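Local structure of mannitol dehydrogenase (Pseudomonas fluorescens, 1LJ8) at residues Ala23-Gly28 against Glu54-Ser59; His41-Thr46 against Ile99-Asp104; Glu399-Ala404 against Lys486-Lys491. The protein probably catalyses the NAD-dependent interconversion of mannitol and fructose, as a long-chain dehydrogenase of the mannitol dehydrogenase family. All blocks are in the same frame, centred on the assembly; numbering follows the deposited sequence.

Overall arrangement
Contacts 1 and 2 lie in the Rossmann domain and share its large sheet; their centres are about 10 Å apart. They touch directly: S59 OG and S103 OG are 2.7 Å apart, a probable hydrogen bond, and Q27 NE2 also reaches S103 OG. Contact 2 lies nearer the cofactor, the I102 side chain being about 11 Å from the bound NAD, whereas contact 1 is away from the known binding residues. Contact 3 belongs to the helical C-terminal half, on the other side of the chain's centre; its centre is about 44 Å from that of contact 2 and 52 Å from that of contact 1.

Contact 1. Residues Ala23-Gly28 against Glu54-Ser59; sequences ADTRQG and EGLDWS
L56 meets the loop at T25-R26 chiefly through its backbone: its carbonyl O accepts from R26 N at 2.9 Å, while T25 CA makes a CA-H...O contact with the same oxygen. L56 and D57 form the corner of a type I turn from G55 to W58, closed by W58 N bonding G55 O. The indole of W58 reaches back although its CB points away, and its CZ3 comes within 3.5 Å of G28 O. With S59 the parallel ladder begins. Its N-H gives to R26 O at 2.9 Å, and S59 O takes the N-H of G28 at 2.9 Å. S59 CB packs 3.2 Å from R26 O; with OG anti to the backbone N (chi1 -174°), the hydroxyl is hydrogen-bonded to a water 2.7 Å from S59 OG, and this water donates to T25 OG1. S59 OG bonds S103 as well, and T25 OG1 has L22 O as a further partner. These bonds start the pairing of neighbouring parallel strands 27-32 and 59-64 in the Rossmann sheet, with strand 126-129 beyond the former and 96-107 beyond the latter, while M50 of helix 42-50 packs on T25 and L56.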
ATOM      1  N   ALA A  23     -21.348   7.354  20.166  1.00 27.53           N
ATOM      2  CA  ALA A  23     -20.936   8.353  21.134  1.00 28.29           C
ATOM      3  C   ALA A  23     -20.148   7.827  22.331  1.00 27.96           C
ATOM      4  O   ALA A  23     -19.528   8.620  23.050  1.00 29.10           O
ATOM      5  CB  ALA A  23     -22.179   9.162  21.602  1.00 27.41           C
ATOM      6  N   ASP A  24     -20.164   6.511  22.555  1.00 27.77           N
ATOM      7  CA  ASP A  24     -19.420   5.935  23.666  1.00 26.85           C
ATOM      8  C   ASP A  24     -18.025   5.450  23.254  1.00 26.54           C
ATOM      9  O   ASP A  24     -17.347   4.828  24.045  1.00 27.54           O
ATOM     10  CB  ASP A  24     -20.135   4.724  24.269  1.00 29.16           C
ATOM     11  CG  ASP A  24     -21.443   5.084  25.003  1.00 31.32           C
ATOM     12  OD1 ASP A  24     -21.670   6.264  25.374  1.00 30.92           O
ATOM     13  OD2 ASP A  24     -22.239   4.151  25.201  1.00 33.34           O
ATOM     14  N   THR A  25     -17.603   5.661  22.017  1.00 24.70           N
ATOM     15  CA  THR A  25     -16.251   5.178  21.665  1.00 22.32           C
ATOM     16  C   THR A  25     -15.250   6.246  22.043  1.00 22.66           C
ATOM     17  O   THR A  25     -15.622   7.412  22.152  1.00 22.47           O
ATOM     18  CB  THR A  25     -16.147   4.843  20.172  1.00 21.03           C
ATOM     19  OG1 THR A  25     -16.517   5.976  19.378  1.00 21.73           O
ATOM     20  CG2 THR A  25     -17.084   3.683  19.820  1.00 21.42           C
ATOM     21  N   ARG A  26     -14.002   5.848  22.313  1.00 19.91           N
ATOM     22  CA  ARG A  26     -12.923   6.777  22.674  1.00 20.72           C
ATOM     23  C   ARG A  26     -11.699   6.329  21.871  1.00 19.19           C
ATOM     24  O   ARG A  26     -11.544   5.142  21.599  1.00 18.06           O
ATOM     25  CB  ARG A  26     -12.611   6.735  24.171  1.00 22.13           C
ATOM     26  CG  ARG A  26     -13.841   7.183  25.029  1.00 27.14           C
ATOM     27  CD  ARG A  26     -14.112   8.665  24.822  1.00 29.63           C
ATOM     28  NE  ARG A  26     -15.195   9.168  25.670  1.00 33.09           N
ATOM     29  CZ  ARG A  26     -16.472   9.240  25.296  1.00 35.67           C
ATOM     30  NH1 ARG A  26     -16.843   8.840  24.081  1.00 33.61           N
ATOM     31  NH2 ARG A  26     -17.386   9.723  26.139  1.00 37.02           N
ATOM     32  N   GLN A  27     -10.837   7.281  21.547  1.00 16.86           N
ATOM     33  CA  GLN A  27      -9.694   7.001  20.663  1.00 16.28           C
ATOM     34  C   GLN A  27      -8.503   6.336  21.294  1.00 16.87           C
ATOM     35  O   GLN A  27      -8.121   6.652  22.423  1.00 17.37           O
ATOM     36  CB  GLN A  27      -9.227   8.303  20.009  1.00 17.42           C
ATOM     37  CG  GLN A  27     -10.285   8.912  19.071  1.00 15.66           C
ATOM     38  CD  GLN A  27      -9.975  10.331  18.702  1.00 17.34           C
ATOM     39  OE1 GLN A  27      -8.988  10.904  19.177  1.00 17.45           O
ATOM     40  NE2 GLN A  27     -10.808  10.918  17.870  1.00 16.79           N
ATOM     41  N   GLY A  28      -7.911   5.407  20.536  1.00 15.19           N
ATOM     42  CA  GLY A  28      -6.713   4.732  20.999  1.00 13.49           C
ATOM     43  C   GLY A  28      -5.682   4.582  19.898  1.00 12.68           C
ATOM     44  O   GLY A  28      -4.518   4.222  20.165  1.00 11.76           O
ATOM     45  N   GLU A  54     -16.557  -5.041  22.521  1.00 22.42           N
ATOM     46  CA  GLU A  54     -15.254  -4.880  23.164  1.00 23.32           C
ATOM     47  C   GLU A  54     -14.455  -3.859  22.376  1.00 21.46           C
ATOM     48  O   GLU A  54     -14.775  -3.574  21.217  1.00 19.53           O
ATOM     49  CB  GLU A  54     -14.471  -6.203  23.127  1.00 25.20           C
ATOM     50  CG  GLU A  54     -15.050  -7.282  24.008  1.00 30.82           C
ATOM     51  CD  GLU A  54     -14.246  -8.558  23.914  1.00 33.84           C
ATOM     52  OE1 GLU A  54     -12.996  -8.491  23.917  1.00 35.41           O
ATOM     53  OE2 GLU A  54     -14.868  -9.627  23.830  1.00 37.87           O
ATOM     54  N   GLY A  55     -13.403  -3.353  23.013  1.00 21.26           N
ATOM     55  CA  GLY A  55     -12.504  -2.402  22.383  1.00 21.41           C
ATOM     56  C   GLY A  55     -13.084  -1.085  21.925  1.00 20.47           C
ATOM     57  O   GLY A  55     -12.611  -0.517  20.936  1.00 17.64           O
ATOM     58  N   LEU A  56     -14.090  -0.583  22.633  1.00 21.73           N
ATOM     59  CA  LEU A  56     -14.706   0.689  22.265  1.00 21.03           C
ATOM     60  C   LEU A  56     -13.765   1.851  22.565  1.00 19.66           C
ATOM     61  O   LEU A  56     -14.030   3.001  22.160  1.00 19.62           O
ATOM     62  CB  LEU A  56     -16.015   0.904  23.016  1.00 23.14           C
ATOM     63  CG  LEU A  56     -17.076  -0.183  22.838  1.00 28.37           C
ATOM     64  CD1 LEU A  56     -18.351   0.194  23.595  1.00 30.45           C
ATOM     65  CD2 LEU A  56     -17.410  -0.329  21.408  1.00 27.83           C
ATOM     66  N   ASP A  57     -12.665   1.547  23.256  1.00 18.14           N
ATOM     67  CA  ASP A  57     -11.676   2.552  23.585  1.00 18.52           C
ATOM     68  C   ASP A  57     -10.523   2.557  22.576  1.00 16.20           C
ATOM     69  O   ASP A  57      -9.457   3.174  22.810  1.00 15.64           O
ATOM     70  CB  ASP A  57     -11.148   2.338  25.007  1.00 20.89           C
ATOM     71  CG  ASP A  57     -10.474   1.007  25.197  1.00 23.55           C
ATOM     72  OD1 ASP A  57     -11.014  -0.038  24.740  1.00 21.28           O
ATOM     73  OD2 ASP A  57      -9.404   1.012  25.841  1.00 24.83           O
ATOM     74  N   TRP A  58     -10.764   1.908  21.438  1.00 14.01           N
ATOM     75  CA  TRP A  58      -9.746   1.840  20.377  1.00 14.42           C
ATOM     76  C   TRP A  58     -10.207   2.506  19.072  1.00 14.17           C
ATOM     77  O   TRP A  58      -9.870   2.075  17.963  1.00 14.27           O
ATOM     78  CB  TRP A  58      -9.345   0.381  20.121  1.00 13.64           C
ATOM     79  CG  TRP A  58      -8.481  -0.148  21.260  1.00 14.79           C
ATOM     80  CD1 TRP A  58      -8.865  -1.012  22.265  1.00 16.65           C
ATOM     81  CD2 TRP A  58      -7.099   0.113  21.466  1.00 14.28           C
ATOM     82  NE1 TRP A  58      -7.775  -1.303  23.081  1.00 15.22           N
ATOM     83  CE2 TRP A  58      -6.684  -0.631  22.604  1.00 15.38           C
ATOM     84  CE3 TRP A  58      -6.154   0.901  20.794  1.00 15.99           C
ATOM     85  CZ2 TRP A  58      -5.345  -0.614  23.089  1.00 16.12           C
ATOM     86  CZ3 TRP A  58      -4.819   0.924  21.275  1.00 15.37           C
ATOM     87  CH2 TRP A  58      -4.430   0.160  22.421  1.00 14.27           C
ATOM     88  N   SER A  59     -10.997   3.566  19.226  1.00 13.69           N
ATOM     89  CA  SER A  59     -11.427   4.330  18.057  1.00 13.57           C
ATOM     90  C   SER A  59     -10.209   4.930  17.371  1.00 13.73           C
ATOM     91  O   SER A  59      -9.170   5.156  17.983  1.00 12.96           O
ATOM     92  CB  SER A  59     -12.352   5.486  18.483  1.00 14.83           C
ATOM     93  OG  SER A  59     -12.886   6.155  17.330  1.00 16.85           O
TER
HETATM   94  O   HOH W   1     -15.327   5.172  16.829  1.00 16.20           O

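Contact 2. Residues His41-Thr46 against Ile99-Asp104; sequences HQAYYT and IGSISD
S101 points its side chain at A43, and its OG gives a hydrogen bond of 2.8 Å to A43 O. The hydroxyl comes in from the side of the carbonyl, with a C=O...donor angle of 115° and a tilt of 31° from the carbonyl plane. Set between the backbone N and the carbonyl carbon (chi1 56°), S101 OG also lies 3.5 Å from A43 CB, so hydroxyl and methyl pack alongside each other. The methyl of A43 is met in addition by I102, whose extended chain brings CD1 to 4.1 Å from A43 CB. This is the helix-on-sheet packing of a Rossmann fold: helix 42-50, the second of two helices between strands 27-32 and 59-64, leans here on the break within strand 96-107, where S101 sits. I99 approaches from the other end of the break, its CG2 branch lying 4.0 Å from A43 O and its CD1 4.4 Å from Y44 CA. One turn further along the helix, T46 turns CG2 to S101 CB at 4.2 Å; its hydroxyl points back to the helix, giving a hydrogen bond to Q42 O and meeting W277 NE1. The side chain of D47, the next helix residue, accepts from G100 N.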
ATOM      1  N   HIS A  41      -9.454  -2.234   5.835  1.00 10.64           N
ATOM      2  CA  HIS A  41      -8.684  -3.248   6.556  1.00 11.30           C
ATOM      3  C   HIS A  41      -8.574  -2.956   8.039  1.00 12.00           C
ATOM      4  O   HIS A  41      -9.328  -3.520   8.810  1.00 12.28           O
ATOM      5  CB  HIS A  41      -7.304  -3.362   5.858  1.00 12.45           C
ATOM      6  CG  HIS A  41      -6.443  -4.484   6.353  1.00 12.37           C
ATOM      7  ND1 HIS A  41      -5.518  -4.311   7.357  1.00 12.55           N
ATOM      8  CD2 HIS A  41      -6.370  -5.792   5.976  1.00 13.32           C
ATOM      9  CE1 HIS A  41      -4.903  -5.468   7.584  1.00 14.92           C
ATOM     10  NE2 HIS A  41      -5.410  -6.382   6.765  1.00 13.71           N
ATOM     11  N   GLN A  42      -7.683  -2.066   8.469  1.00 12.36           N
ATOM     12  CA  GLN A  42      -7.609  -1.818   9.916  1.00 11.45           C
ATOM     13  C   GLN A  42      -8.892  -1.250  10.517  1.00 11.64           C
ATOM     14  O   GLN A  42      -9.313  -1.676  11.612  1.00 12.14           O
ATOM     15  CB  GLN A  42      -6.461  -0.844  10.271  1.00 12.99           C
ATOM     16  CG  GLN A  42      -5.062  -1.301   9.780  1.00 13.07           C
ATOM     17  CD  GLN A  42      -4.721  -0.658   8.448  1.00 15.76           C
ATOM     18  OE1 GLN A  42      -4.547   0.568   8.372  1.00 13.04           O
ATOM     19  NE2 GLN A  42      -4.642  -1.468   7.385  1.00 12.30           N
ATOM     20  N   ALA A  43      -9.524  -0.273   9.855  1.00 11.81           N
ATOM     21  CA  ALA A  43     -10.759   0.277  10.444  1.00 10.73           C
ATOM     22  C   ALA A  43     -11.877  -0.797  10.408  1.00 12.54           C
ATOM     23  O   ALA A  43     -12.745  -0.852  11.296  1.00 10.91           O
ATOM     24  CB  ALA A  43     -11.212   1.542   9.672  1.00  9.75           C
ATOM     25  N   TYR A  44     -11.843  -1.627   9.370  1.00 11.44           N
ATOM     26  CA  TYR A  44     -12.813  -2.720   9.229  1.00 11.52           C
ATOM     27  C   TYR A  44     -12.701  -3.697  10.441  1.00 12.97           C
ATOM     28  O   TYR A  44     -13.694  -4.009  11.102  1.00 13.43           O
ATOM     29  CB  TYR A  44     -12.502  -3.465   7.931  1.00 12.62           C
ATOM     30  CG  TYR A  44     -13.195  -4.806   7.780  1.00 12.52           C
ATOM     31  CD1 TYR A  44     -14.556  -4.883   7.475  1.00 15.51           C
ATOM     32  CD2 TYR A  44     -12.484  -5.984   7.975  1.00 14.53           C
ATOM     33  CE1 TYR A  44     -15.198  -6.143   7.371  1.00 16.80           C
ATOM     34  CE2 TYR A  44     -13.114  -7.242   7.870  1.00 15.45           C
ATOM     35  CZ  TYR A  44     -14.471  -7.292   7.568  1.00 18.08           C
ATOM     36  OH  TYR A  44     -15.092  -8.524   7.450  1.00 19.54           O
ATOM     37  N   TYR A  45     -11.495  -4.195  10.729  1.00 11.84           N
ATOM     38  CA  TYR A  45     -11.355  -5.134  11.859  1.00 10.85           C
ATOM     39  C   TYR A  45     -11.661  -4.474  13.195  1.00 11.20           C
ATOM     40  O   TYR A  45     -12.226  -5.086  14.082  1.00 11.92           O
ATOM     41  CB  TYR A  45      -9.943  -5.706  11.911  1.00 12.19           C
ATOM     42  CG  TYR A  45      -9.653  -6.793  10.889  1.00 12.37           C
ATOM     43  CD1 TYR A  45      -8.779  -6.563   9.825  1.00 12.12           C
ATOM     44  CD2 TYR A  45     -10.177  -8.087  11.058  1.00 13.53           C
ATOM     45  CE1 TYR A  45      -8.418  -7.582   8.947  1.00 13.86           C
ATOM     46  CE2 TYR A  45      -9.808  -9.117  10.211  1.00 13.24           C
ATOM     47  CZ  TYR A  45      -8.926  -8.858   9.150  1.00 14.86           C
ATOM     48  OH  TYR A  45      -8.539  -9.867   8.299  1.00 15.33           O
ATOM     49  N   THR A  46     -11.281  -3.212  13.355  1.00 11.65           N
ATOM     50  CA  THR A  46     -11.542  -2.542  14.609  1.00 11.91           C
ATOM     51  C   THR A  46     -13.056  -2.352  14.820  1.00 12.88           C
ATOM     52  O   THR A  46     -13.561  -2.531  15.921  1.00 13.29           O
ATOM     53  CB  THR A  46     -10.788  -1.202  14.650  1.00 11.23           C
ATOM     54  OG1 THR A  46      -9.389  -1.466  14.421  1.00 12.24           O
ATOM     55  CG2 THR A  46     -10.988  -0.551  16.015  1.00 12.86           C
ATOM     56  N   ILE A  99     -19.301   1.679   8.604  1.00 10.33           N
ATOM     57  CA  ILE A  99     -18.200   1.525   9.550  1.00 10.50           C
ATOM     58  C   ILE A  99     -18.162   2.743  10.464  1.00 11.84           C
ATOM     59  O   ILE A  99     -18.196   3.880   9.964  1.00 11.85           O
ATOM     60  CB  ILE A  99     -16.847   1.425   8.788  1.00 10.18           C
ATOM     61  CG1 ILE A  99     -16.876   0.185   7.861  1.00 11.45           C
ATOM     62  CG2 ILE A  99     -15.676   1.357   9.793  1.00 10.84           C
ATOM     63  CD1 ILE A  99     -16.901  -1.200   8.645  1.00 13.26           C
ATOM     64  N   GLY A 100     -18.076   2.508  11.782  1.00 10.90           N
ATOM     65  CA  GLY A 100     -18.050   3.620  12.724  1.00 11.70           C
ATOM     66  C   GLY A 100     -16.806   3.721  13.585  1.00 13.89           C
ATOM     67  O   GLY A 100     -16.786   4.489  14.557  1.00 12.93           O
ATOM     68  N   SER A 101     -15.747   2.993  13.217  1.00 12.09           N
ATOM     69  CA  SER A 101     -14.524   3.000  14.036  1.00 11.54           C
ATOM     70  C   SER A 101     -13.589   4.202  13.896  1.00 12.83           C
ATOM     71  O   SER A 101     -12.643   4.323  14.667  1.00 13.96           O
ATOM     72  CB  SER A 101     -13.762   1.705  13.756  1.00 12.47           C
ATOM     73  OG  SER A 101     -13.524   1.631  12.361  1.00 11.58           O
ATOM     74  N   ILE A 102     -13.849   5.091  12.922  1.00 12.63           N
ATOM     75  CA  ILE A 102     -13.029   6.303  12.789  1.00 11.59           C
ATOM     76  C   ILE A 102     -13.947   7.408  13.346  1.00 11.90           C
ATOM     77  O   ILE A 102     -15.091   7.576  12.884  1.00 11.77           O
ATOM     78  CB  ILE A 102     -12.675   6.601  11.327  1.00 11.83           C
ATOM     79  CG1 ILE A 102     -11.742   5.502  10.798  1.00 10.22           C
ATOM     80  CG2 ILE A 102     -11.972   8.015  11.204  1.00 13.02           C
ATOM     81  CD1 ILE A 102     -11.371   5.666   9.299  1.00 10.95           C
ATOM     82  N   SER A 103     -13.432   8.135  14.343  1.00 12.48           N
ATOM     83  CA  SER A 103     -14.214   9.199  14.993  1.00 13.52           C
ATOM     84  C   SER A 103     -13.778  10.629  14.680  1.00 14.26           C
ATOM     85  O   SER A 103     -14.502  11.577  15.017  1.00 15.07           O
ATOM     86  CB  SER A 103     -14.226   8.972  16.513  1.00 14.00           C
ATOM     87  OG  SER A 103     -12.922   8.875  17.050  1.00 14.85           O
ATOM     88  N   ASP A 104     -12.633  10.812  14.028  1.00 13.70           N
ATOM     89  CA  ASP A 104     -12.197  12.178  13.680  1.00 14.76           C
ATOM     90  C   ASP A 104     -11.042  12.022  12.708  1.00 14.58           C
ATOM     91  O   ASP A 104     -10.570  10.911  12.485  1.00 15.22           O
ATOM     92  CB  ASP A 104     -11.672  12.895  14.934  1.00 13.92           C
ATOM     93  CG  ASP A 104     -11.653  14.430  14.797  1.00 19.68           C
ATOM     94  OD1 ASP A 104     -11.266  15.085  15.796  1.00 19.70           O
ATOM     95  OD2 ASP A 104     -12.031  14.982  13.723  1.00 17.33           O
TER

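Contact 3. Residues Glu399-Ala404 against Lys486-Lys491; sequences ETERAA and KHLLKK
Two carboxylates, one just before and one at the start of helix 401-413, converge on a single ammonium group beyond the end of another helix: K491 NZ bridges E399 OE2 at 3.1 Å and, by a weak bond, E401 OE1 at 3.2 Å. K491 crosses both acids at about a right angle, and its chain, extended beyond CG, carries the charge across from the last position of the type I turn L488-K491. On E399 the ammonium group meets OE2 on the syn side, 26° out of the carboxylate plane. The other oxygen of that carboxylate is also in use: E399 OE1 accepts from E401 N at 2.9 Å, met from above the carboxylate plane, a capping bond at the start of helix 401-413. One flat group is thus held through both its oxygens, by a helix N-H and by a lysine. A bend at chi2 of E399 (63°) folds the carboxylate back over the first turn, within range of both donors. E401 OE1 is shared with R471 of helix 463-488, so two positive groups probably help to keep E401 ionised despite its burial.

Beneath this charged layer L488 supplies the apolar part. CG is anti to the backbone N (chi1 174°), and the forked end straddles the helix start: CD1 rests 3.7 Å from E401 CG, where the two side chains pass at a slant, and CD2 lies 3.9 Å from R402 CG, crossing that chain nearly perpendicularly. Beyond its aliphatic part R402 turns away to a salt bridge with D338. The contact joins the N-terminal end of helix 401-413 to the C-terminal end of helix 463-488, with helix 325-339 packing on both R402 and L488 and helix 387-396 packing on T400 and A403.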
ATOM      1  N   GLU A 399      17.244 -17.085 -15.896  1.00 16.70           N
ATOM      2  CA  GLU A 399      16.650 -16.292 -16.996  1.00 18.23           C
ATOM      3  C   GLU A 399      16.005 -15.019 -16.450  1.00 16.68           C
ATOM      4  O   GLU A 399      15.187 -15.121 -15.544  1.00 18.46           O
ATOM      5  CB  GLU A 399      15.580 -17.141 -17.702  1.00 19.11           C
ATOM      6  CG  GLU A 399      14.671 -16.410 -18.756  1.00 25.34           C
ATOM      7  CD  GLU A 399      15.420 -15.846 -20.003  1.00 30.56           C
ATOM      8  OE1 GLU A 399      16.001 -14.708 -19.978  1.00 29.34           O
ATOM      9  OE2 GLU A 399      15.429 -16.569 -21.040  1.00 35.85           O
ATOM     10  N   THR A 400      16.353 -13.849 -16.989  1.00 16.18           N
ATOM     11  CA  THR A 400      15.723 -12.606 -16.481  1.00 15.48           C
ATOM     12  C   THR A 400      14.660 -12.028 -17.402  1.00 16.99           C
ATOM     13  O   THR A 400      14.029 -11.023 -17.056  1.00 16.22           O
ATOM     14  CB  THR A 400      16.763 -11.471 -16.256  1.00 16.05           C
ATOM     15  OG1 THR A 400      17.358 -11.090 -17.507  1.00 16.56           O
ATOM     16  CG2 THR A 400      17.863 -11.931 -15.267  1.00 18.38           C
ATOM     17  N   GLU A 401      14.459 -12.653 -18.553  1.00 16.39           N
ATOM     18  CA  GLU A 401      13.561 -12.093 -19.553  1.00 16.92           C
ATOM     19  C   GLU A 401      12.155 -11.723 -19.112  1.00 15.76           C
ATOM     20  O   GLU A 401      11.667 -10.644 -19.478  1.00 16.89           O
ATOM     21  CB  GLU A 401      13.455 -13.022 -20.758  1.00 19.80           C
ATOM     22  CG  GLU A 401      13.200 -12.248 -22.024  1.00 25.15           C
ATOM     23  CD  GLU A 401      14.491 -12.101 -22.818  1.00 30.24           C
ATOM     24  OE1 GLU A 401      15.590 -12.345 -22.242  1.00 31.20           O
ATOM     25  OE2 GLU A 401      14.403 -11.740 -23.993  1.00 30.70           O
ATOM     26  N   ARG A 402      11.483 -12.609 -18.375  1.00 13.73           N
ATOM     27  CA  ARG A 402      10.129 -12.265 -17.941  1.00 15.04           C
ATOM     28  C   ARG A 402      10.144 -11.082 -16.996  1.00 15.19           C
ATOM     29  O   ARG A 402       9.237 -10.239 -17.056  1.00 15.06           O
ATOM     30  CB  ARG A 402       9.448 -13.424 -17.236  1.00 14.56           C
ATOM     31  CG  ARG A 402       9.123 -14.671 -18.154  1.00 17.85           C
ATOM     32  CD  ARG A 402       8.639 -15.825 -17.273  1.00 17.47           C
ATOM     33  NE  ARG A 402       9.770 -16.407 -16.543  1.00 17.66           N
ATOM     34  CZ  ARG A 402      10.610 -17.316 -17.042  1.00 18.37           C
ATOM     35  NH1 ARG A 402      10.469 -17.807 -18.282  1.00 19.77           N
ATOM     36  NH2 ARG A 402      11.656 -17.691 -16.328  1.00 18.20           N
ATOM     37  N   ALA A 403      11.139 -11.016 -16.108  1.00 13.83           N
ATOM     38  CA  ALA A 403      11.184  -9.892 -15.150  1.00 14.31           C
ATOM     39  C   ALA A 403      11.623  -8.614 -15.849  1.00 13.81           C
ATOM     40  O   ALA A 403      11.169  -7.503 -15.520  1.00 14.70           O
ATOM     41  CB  ALA A 403      12.139 -10.226 -13.987  1.00 13.41           C
ATOM     42  N   ALA A 404      12.519  -8.767 -16.828  1.00 13.09           N
ATOM     43  CA  ALA A 404      12.978  -7.603 -17.597  1.00 14.01           C
ATOM     44  C   ALA A 404      11.816  -6.995 -18.356  1.00 13.49           C
ATOM     45  O   ALA A 404      11.773  -5.782 -18.539  1.00 14.01           O
ATOM     46  CB  ALA A 404      14.139  -8.010 -18.622  1.00 13.77           C
ATOM     47  N   LYS A 486       3.419 -13.482 -26.751  1.00 19.73           N
ATOM     48  CA  LYS A 486       3.423 -14.772 -27.446  1.00 21.96           C
ATOM     49  C   LYS A 486       4.841 -15.265 -27.647  1.00 22.18           C
ATOM     50  O   LYS A 486       5.144 -16.423 -27.364  1.00 25.02           O
ATOM     51  CB  LYS A 486       2.743 -14.665 -28.815  1.00 23.65           C
ATOM     52  CG  LYS A 486       1.251 -14.471 -28.731  1.00 27.15           C
ATOM     53  CD  LYS A 486       0.672 -14.139 -30.098  1.00 28.80           C
ATOM     54  CE  LYS A 486      -0.828 -14.309 -30.123  1.00 30.87           C
ATOM     55  NZ  LYS A 486      -1.402 -13.855 -31.453  1.00 33.80           N
ATOM     56  N   HIS A 487       5.734 -14.403 -28.118  1.00 23.13           N
ATOM     57  CA  HIS A 487       7.110 -14.890 -28.336  1.00 24.33           C
ATOM     58  C   HIS A 487       7.756 -15.346 -27.029  1.00 24.48           C
ATOM     59  O   HIS A 487       8.398 -16.406 -26.958  1.00 23.62           O
ATOM     60  CB  HIS A 487       7.967 -13.795 -28.997  1.00 25.17           C
ATOM     61  CG  HIS A 487       7.573 -13.497 -30.421  1.00 27.41           C
ATOM     62  ND1 HIS A 487       8.036 -12.399 -31.114  1.00 28.38           N
ATOM     63  CD2 HIS A 487       6.765 -14.164 -31.277  1.00 27.59           C
ATOM     64  CE1 HIS A 487       7.532 -12.402 -32.336  1.00 29.22           C
ATOM     65  NE2 HIS A 487       6.757 -13.463 -32.461  1.00 28.98           N
ATOM     66  N   LEU A 488       7.570 -14.554 -25.974  1.00 22.44           N
ATOM     67  CA  LEU A 488       8.178 -14.858 -24.700  1.00 23.88           C
ATOM     68  C   LEU A 488       7.721 -16.170 -24.095  1.00 25.61           C
ATOM     69  O   LEU A 488       8.539 -16.930 -23.541  1.00 24.16           O
ATOM     70  CB  LEU A 488       7.918 -13.696 -23.713  1.00 23.96           C
ATOM     71  CG  LEU A 488       8.379 -13.916 -22.256  1.00 23.69           C
ATOM     72  CD1 LEU A 488       9.892 -13.977 -22.232  1.00 24.05           C
ATOM     73  CD2 LEU A 488       7.884 -12.781 -21.352  1.00 24.12           C
ATOM     74  N   LEU A 489       6.426 -16.437 -24.205  1.00 26.09           N
ATOM     75  CA  LEU A 489       5.839 -17.624 -23.614  1.00 31.72           C
ATOM     76  C   LEU A 489       6.308 -18.914 -24.266  1.00 35.45           C
ATOM     77  O   LEU A 489       5.999 -20.006 -23.781  1.00 37.30           O
ATOM     78  CB  LEU A 489       4.303 -17.502 -23.598  1.00 29.31           C
ATOM     79  CG  LEU A 489       3.908 -16.430 -22.546  1.00 29.19           C
ATOM     80  CD1 LEU A 489       2.444 -16.022 -22.703  1.00 28.21           C
ATOM     81  CD2 LEU A 489       4.194 -16.938 -21.129  1.00 28.50           C
ATOM     82  N   LYS A 490       7.079 -18.776 -25.338  1.00 38.91           N
ATOM     83  CA  LYS A 490       7.632 -19.939 -26.046  1.00 42.04           C
ATOM     84  C   LYS A 490       9.114 -20.200 -25.721  1.00 43.88           C
ATOM     85  O   LYS A 490       9.665 -21.212 -26.140  1.00 44.90           O
ATOM     86  CB  LYS A 490       7.411 -19.770 -27.539  1.00 41.90           C
ATOM     87  CG  LYS A 490       5.941 -19.731 -27.909  1.00 42.03           C
ATOM     88  CD  LYS A 490       5.320 -21.084 -27.712  1.00 42.67           C
ATOM     89  CE  LYS A 490       3.961 -21.181 -28.362  1.00 44.29           C
ATOM     90  NZ  LYS A 490       3.418 -22.593 -28.369  1.00 46.78           N
ATOM     91  N   LYS A 491       9.758 -19.312 -24.959  1.00 45.10           N
ATOM     92  CA  LYS A 491      11.159 -19.528 -24.554  1.00 46.57           C
ATOM     93  C   LYS A 491      11.162 -20.704 -23.568  1.00 47.59           C
ATOM     94  O   LYS A 491      10.185 -20.915 -22.852  1.00 47.09           O
ATOM     95  CB  LYS A 491      11.729 -18.298 -23.834  1.00 46.73           C
ATOM     96  CG  LYS A 491      12.480 -17.300 -24.722  1.00 47.79           C
ATOM     97  CD  LYS A 491      13.454 -16.482 -23.857  1.00 47.46           C
ATOM     98  CE  LYS A 491      14.514 -15.767 -24.680  1.00 46.67           C
ATOM     99  NZ  LYS A 491      15.552 -15.166 -23.781  1.00 46.68           N
TER